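Long-range contact in NANS (YJHS), A 9-O-acetyl N-acetylneuraminic acid esterase (Escherichia coli O157:H7 EDL933, PDB 3PT5), which probably removes the 9-O-acetyl group from 9-O-acetyl-N-acetylneuraminate, allowing the bacterium to grow on this host sialic acid: residues D19-M33 against I118-G132. Sequence-based numbering, arbitrary orientation.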
# COMPACT_ATOMS: atom_id res chain seq x y z
N ASP A 19 8.42 0.50 22.77
CA ASP A 19 8.10 -0.72 23.54
C ASP A 19 7.34 -1.72 22.71
O ASP A 19 7.44 -2.92 22.93
CB ASP A 19 7.23 -0.41 24.76
CG ASP A 19 8.01 0.17 25.91
OD1 ASP A 19 9.25 -0.04 25.97
OD2 ASP A 19 7.36 0.79 26.77
N TYR A 20 6.52 -1.22 21.78
CA TYR A 20 5.70 -2.09 20.94
C TYR A 20 5.16 -1.24 19.80
O TYR A 20 5.37 -0.04 19.75
CB TYR A 20 4.54 -2.75 21.73
CG TYR A 20 3.48 -1.76 22.17
CD1 TYR A 20 2.33 -1.55 21.40
CD2 TYR A 20 3.64 -1.00 23.35
CE1 TYR A 20 1.38 -0.58 21.77
CE2 TYR A 20 2.70 -0.07 23.72
CZ TYR A 20 1.56 0.14 22.93
OH TYR A 20 0.62 1.07 23.31
N TYR A 21 4.46 -1.91 18.87
CA TYR A 21 4.00 -1.28 17.62
C TYR A 21 2.51 -1.50 17.39
O TYR A 21 1.97 -2.55 17.73
CB TYR A 21 4.75 -1.81 16.39
CG TYR A 21 6.22 -1.41 16.38
CD1 TYR A 21 6.61 -0.23 15.79
CD2 TYR A 21 7.21 -2.22 16.97
CE1 TYR A 21 7.92 0.18 15.78
CE2 TYR A 21 8.56 -1.82 16.96
CZ TYR A 21 8.88 -0.60 16.36
OH TYR A 21 10.17 -0.10 16.30
N TYR A 22 1.88 -0.49 16.81
CA TYR A 22 0.56 -0.63 16.20
C TYR A 22 0.87 -1.04 14.77
O TYR A 22 1.61 -0.36 14.09
CB TYR A 22 -0.17 0.70 16.18
CG TYR A 22 -0.78 1.14 17.49
CD1 TYR A 22 -2.13 1.49 17.56
CD2 TYR A 22 -0.03 1.26 18.65
CE1 TYR A 22 -2.72 1.92 18.74
CE2 TYR A 22 -0.61 1.69 19.85
CZ TYR A 22 -1.97 2.01 19.88
OH TYR A 22 -2.56 2.44 21.06
N VAL A 23 0.30 -2.15 14.35
CA VAL A 23 0.65 -2.83 13.10
C VAL A 23 -0.45 -2.57 12.07
O VAL A 23 -1.64 -2.71 12.37
CB VAL A 23 0.87 -4.35 13.31
CG1 VAL A 23 1.01 -5.07 11.97
CG2 VAL A 23 2.10 -4.64 14.20
N LEU A 24 -0.06 -2.13 10.87
CA LEU A 24 -1.01 -1.94 9.77
C LEU A 24 -0.43 -2.64 8.55
O LEU A 24 0.70 -2.38 8.18
CB LEU A 24 -1.21 -0.45 9.50
CG LEU A 24 -2.28 0.00 8.52
CD1 LEU A 24 -3.70 -0.19 9.13
CD2 LEU A 24 -2.05 1.46 8.15
N THR A 25 -1.19 -3.57 7.96
CA THR A 25 -0.78 -4.25 6.73
C THR A 25 -1.28 -3.44 5.54
O THR A 25 -2.37 -2.94 5.56
CB THR A 25 -1.34 -5.67 6.69
OG1 THR A 25 -0.72 -6.43 7.74
CG2 THR A 25 -1.03 -6.36 5.36
N VAL A 26 -0.46 -3.34 4.49
CA VAL A 26 -0.81 -2.59 3.29
C VAL A 26 -0.66 -3.56 2.15
O VAL A 26 0.41 -4.17 2.01
CB VAL A 26 0.08 -1.33 3.10
CG1 VAL A 26 -0.35 -0.57 1.85
CG2 VAL A 26 -0.08 -0.43 4.32
N ALA A 27 -1.72 -3.76 1.37
CA ALA A 27 -1.67 -4.80 0.34
C ALA A 27 -2.53 -4.44 -0.87
O ALA A 27 -3.36 -3.50 -0.83
CB ALA A 27 -2.13 -6.13 0.95
N GLY A 28 -2.32 -5.17 -1.97
CA GLY A 28 -3.03 -4.95 -3.18
C GLY A 28 -2.15 -4.80 -4.39
O GLY A 28 -1.08 -5.41 -4.44
N GLN A 29 -2.58 -3.94 -5.33
CA GLN A 29 -1.80 -3.72 -6.55
C GLN A 29 -1.22 -2.30 -6.60
O GLN A 29 -0.99 -1.71 -5.55
CB GLN A 29 -2.53 -4.21 -7.80
CG GLN A 29 -3.80 -3.50 -8.20
CD GLN A 29 -4.56 -4.32 -9.24
OE1 GLN A 29 -5.58 -4.90 -8.94
NE2 GLN A 29 -4.00 -4.44 -10.44
N SER A 30 -0.96 -1.77 -7.79
CA SER A 30 -0.17 -0.56 -7.92
C SER A 30 -0.60 0.62 -7.07
O SER A 30 0.25 1.34 -6.55
CB SER A 30 -0.05 -0.11 -9.38
OG SER A 30 -1.31 0.24 -9.90
N ASN A 31 -1.91 0.85 -6.93
CA ASN A 31 -2.34 2.07 -6.23
C ASN A 31 -2.26 2.00 -4.71
O ASN A 31 -2.41 3.01 -4.03
CB ASN A 31 -3.70 2.56 -6.75
CG ASN A 31 -3.56 3.29 -8.06
OD1 ASN A 31 -2.67 4.15 -8.20
ND2 ASN A 31 -4.40 2.95 -9.06
N ALA A 32 -1.93 0.83 -4.19
CA ALA A 32 -1.67 0.63 -2.77
C ALA A 32 -0.22 0.98 -2.41
O ALA A 32 0.09 1.19 -1.24
CB ALA A 32 -1.93 -0.81 -2.37
N MET A 33 0.63 1.03 -3.43
CA MET A 33 2.07 1.12 -3.22
C MET A 33 2.69 2.30 -3.96
O MET A 33 1.99 3.21 -4.37
CB MET A 33 2.73 -0.20 -3.64
CG MET A 33 2.34 -0.69 -5.01
SD MET A 33 3.31 -2.14 -5.50
CE MET A 33 4.95 -1.41 -5.70
N ILE A 118 -1.22 7.85 19.02
CA ILE A 118 -0.86 6.62 19.77
C ILE A 118 0.08 6.96 20.93
O ILE A 118 0.64 8.05 20.97
CB ILE A 118 -0.21 5.53 18.84
CG1 ILE A 118 1.20 5.94 18.46
CG2 ILE A 118 -1.06 5.22 17.60
CD1 ILE A 118 1.94 4.90 17.67
N PRO A 119 0.26 6.01 21.90
CA PRO A 119 1.06 6.37 23.06
C PRO A 119 2.53 6.68 22.77
O PRO A 119 3.06 6.13 21.86
CB PRO A 119 0.95 5.13 23.95
CG PRO A 119 -0.37 4.54 23.57
CD PRO A 119 -0.43 4.72 22.08
N ASP A 120 3.16 7.54 23.56
CA ASP A 120 4.58 7.88 23.33
C ASP A 120 5.54 6.69 23.21
O ASP A 120 6.59 6.81 22.60
CB ASP A 120 5.13 8.79 24.44
CG ASP A 120 4.68 10.23 24.32
OD1 ASP A 120 4.15 10.64 23.26
OD2 ASP A 120 4.89 10.97 25.32
N ASN A 121 5.21 5.56 23.83
CA ASN A 121 6.09 4.43 23.91
C ASN A 121 5.77 3.38 22.83
O ASN A 121 6.33 2.28 22.80
CB ASN A 121 6.04 3.82 25.32
CG ASN A 121 4.70 3.16 25.64
OD1 ASN A 121 3.64 3.64 25.24
ND2 ASN A 121 4.75 2.06 26.35
N ALA A 122 4.89 3.77 21.91
CA ALA A 122 4.51 2.94 20.78
C ALA A 122 5.02 3.52 19.47
O ALA A 122 5.19 4.74 19.33
CB ALA A 122 3.00 2.80 20.72
N GLY A 123 5.26 2.64 18.50
CA GLY A 123 5.54 3.11 17.15
C GLY A 123 4.50 2.52 16.20
O GLY A 123 3.56 1.89 16.64
N ILE A 124 4.69 2.74 14.91
CA ILE A 124 3.81 2.22 13.89
C ILE A 124 4.68 1.29 13.02
O ILE A 124 5.80 1.67 12.66
CB ILE A 124 3.23 3.35 12.96
CG1 ILE A 124 2.36 4.40 13.72
CG2 ILE A 124 2.47 2.73 11.80
CD1 ILE A 124 0.96 3.93 14.07
N LEU A 125 4.15 0.11 12.72
CA LEU A 125 4.85 -0.92 11.94
C LEU A 125 3.99 -1.27 10.75
O LEU A 125 2.94 -1.87 10.89
CB LEU A 125 5.13 -2.19 12.75
CG LEU A 125 5.84 -3.34 12.01
CD1 LEU A 125 7.18 -2.91 11.45
CD2 LEU A 125 5.99 -4.57 12.92
N ILE A 126 4.44 -0.86 9.56
CA ILE A 126 3.71 -1.17 8.33
C ILE A 126 4.21 -2.51 7.78
O ILE A 126 5.41 -2.79 7.82
CB ILE A 126 3.93 -0.04 7.28
CG1 ILE A 126 3.33 1.29 7.78
CG2 ILE A 126 3.41 -0.41 5.90
CD1 ILE A 126 1.94 1.26 8.35
N VAL A 127 3.28 -3.32 7.29
CA VAL A 127 3.58 -4.61 6.66
C VAL A 127 3.24 -4.50 5.14
O VAL A 127 2.11 -4.70 4.75
CB VAL A 127 2.82 -5.80 7.35
CG1 VAL A 127 3.23 -7.15 6.74
CG2 VAL A 127 3.07 -5.80 8.87
N PRO A 128 4.25 -4.14 4.31
CA PRO A 128 3.97 -3.89 2.89
C PRO A 128 3.95 -5.20 2.10
O PRO A 128 4.96 -5.91 2.03
CB PRO A 128 5.09 -2.91 2.47
CG PRO A 128 6.18 -3.11 3.45
CD PRO A 128 5.63 -3.79 4.67
N CYS A 129 2.78 -5.47 1.52
CA CYS A 129 2.53 -6.68 0.73
C CYS A 129 1.84 -6.41 -0.60
O CYS A 129 0.88 -7.09 -0.92
CB CYS A 129 1.73 -7.70 1.55
SG CYS A 129 2.47 -8.12 3.13
N CYS A 130 2.30 -5.40 -1.34
CA CYS A 130 1.67 -5.03 -2.60
C CYS A 130 2.46 -5.51 -3.79
O CYS A 130 3.68 -5.70 -3.71
CB CYS A 130 1.53 -3.52 -2.70
SG CYS A 130 0.76 -2.72 -1.28
N ARG A 131 1.78 -5.67 -4.92
CA ARG A 131 2.43 -6.10 -6.14
C ARG A 131 1.71 -5.42 -7.31
O ARG A 131 0.53 -5.65 -7.53
CB ARG A 131 2.37 -7.65 -6.24
CG ARG A 131 2.79 -8.23 -7.61
CD ARG A 131 4.18 -7.78 -7.88
NE ARG A 131 4.90 -8.55 -8.90
CZ ARG A 131 5.08 -8.17 -10.15
NH1 ARG A 131 4.58 -7.02 -10.59
NH2 ARG A 131 5.80 -8.93 -10.97
N GLY A 132 2.41 -4.57 -8.04
CA GLY A 132 1.81 -3.95 -9.24
C GLY A 132 1.39 -5.02 -10.21
O GLY A 132 2.07 -6.05 -10.34
O HOH W 1 1.26 2.42 25.63
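With CG beside its backbone N and anti to the carbonyl carbon (chi1 -78°), the Y22 side chain runs back past I118 and sets one ring face against that residue's CG2, which sits over the ring centre, 3.8 Å from the centroid. P119 crosses the same side chain at about a right angle, its CD 3.3 Å from Y22 OH. Y20 takes a different rotamer, CG lying between backbone N and carbonyl carbon (chi1 68°), a torsion that swings its ring back toward strand 122-130, where the CB of A122 lies 3.7 Å from Y20 CZ, above one face and offset toward the rim. A water in the plane of this ring links Y20 OH to N121 OD1. The other end of the N121 amide, ND2, donates to D19 OD2 (2.9 Å) on the anti side of the carboxylate, the two planes standing nearly perpendicular.

From here strands 20-28 and 122-130 run parallel, their axes only 6° apart. Y22 N, L24 N and V26 N give to the carbonyls of G123, L125 and V127, while the carbonyls of Y20, Y22, L24 and V26 receive the amides of G123, L125, V127 and C129. G123 leaves room for the Y21 ring, whose CD1 approaches G123 C to 3.5 Å. L24, V26, I124 and I126 share one sheet face, partly covered by helix 107-114; V23, T25, L125 and V127 share the other, where T25 and V127 meet helix 162-176. After strand 20-28 the chain folds back through a short 3-10 segment, 30-32, putting A32 CB 3.5 Å from C130 SG and M33 SD 3.6 Å from C130 CB.

Adjacent parallel strands in the middle of a mainly parallel sheet, with helices packed on both faces, are the core of the three-layer alpha/beta/alpha fold of SGNH hydrolases.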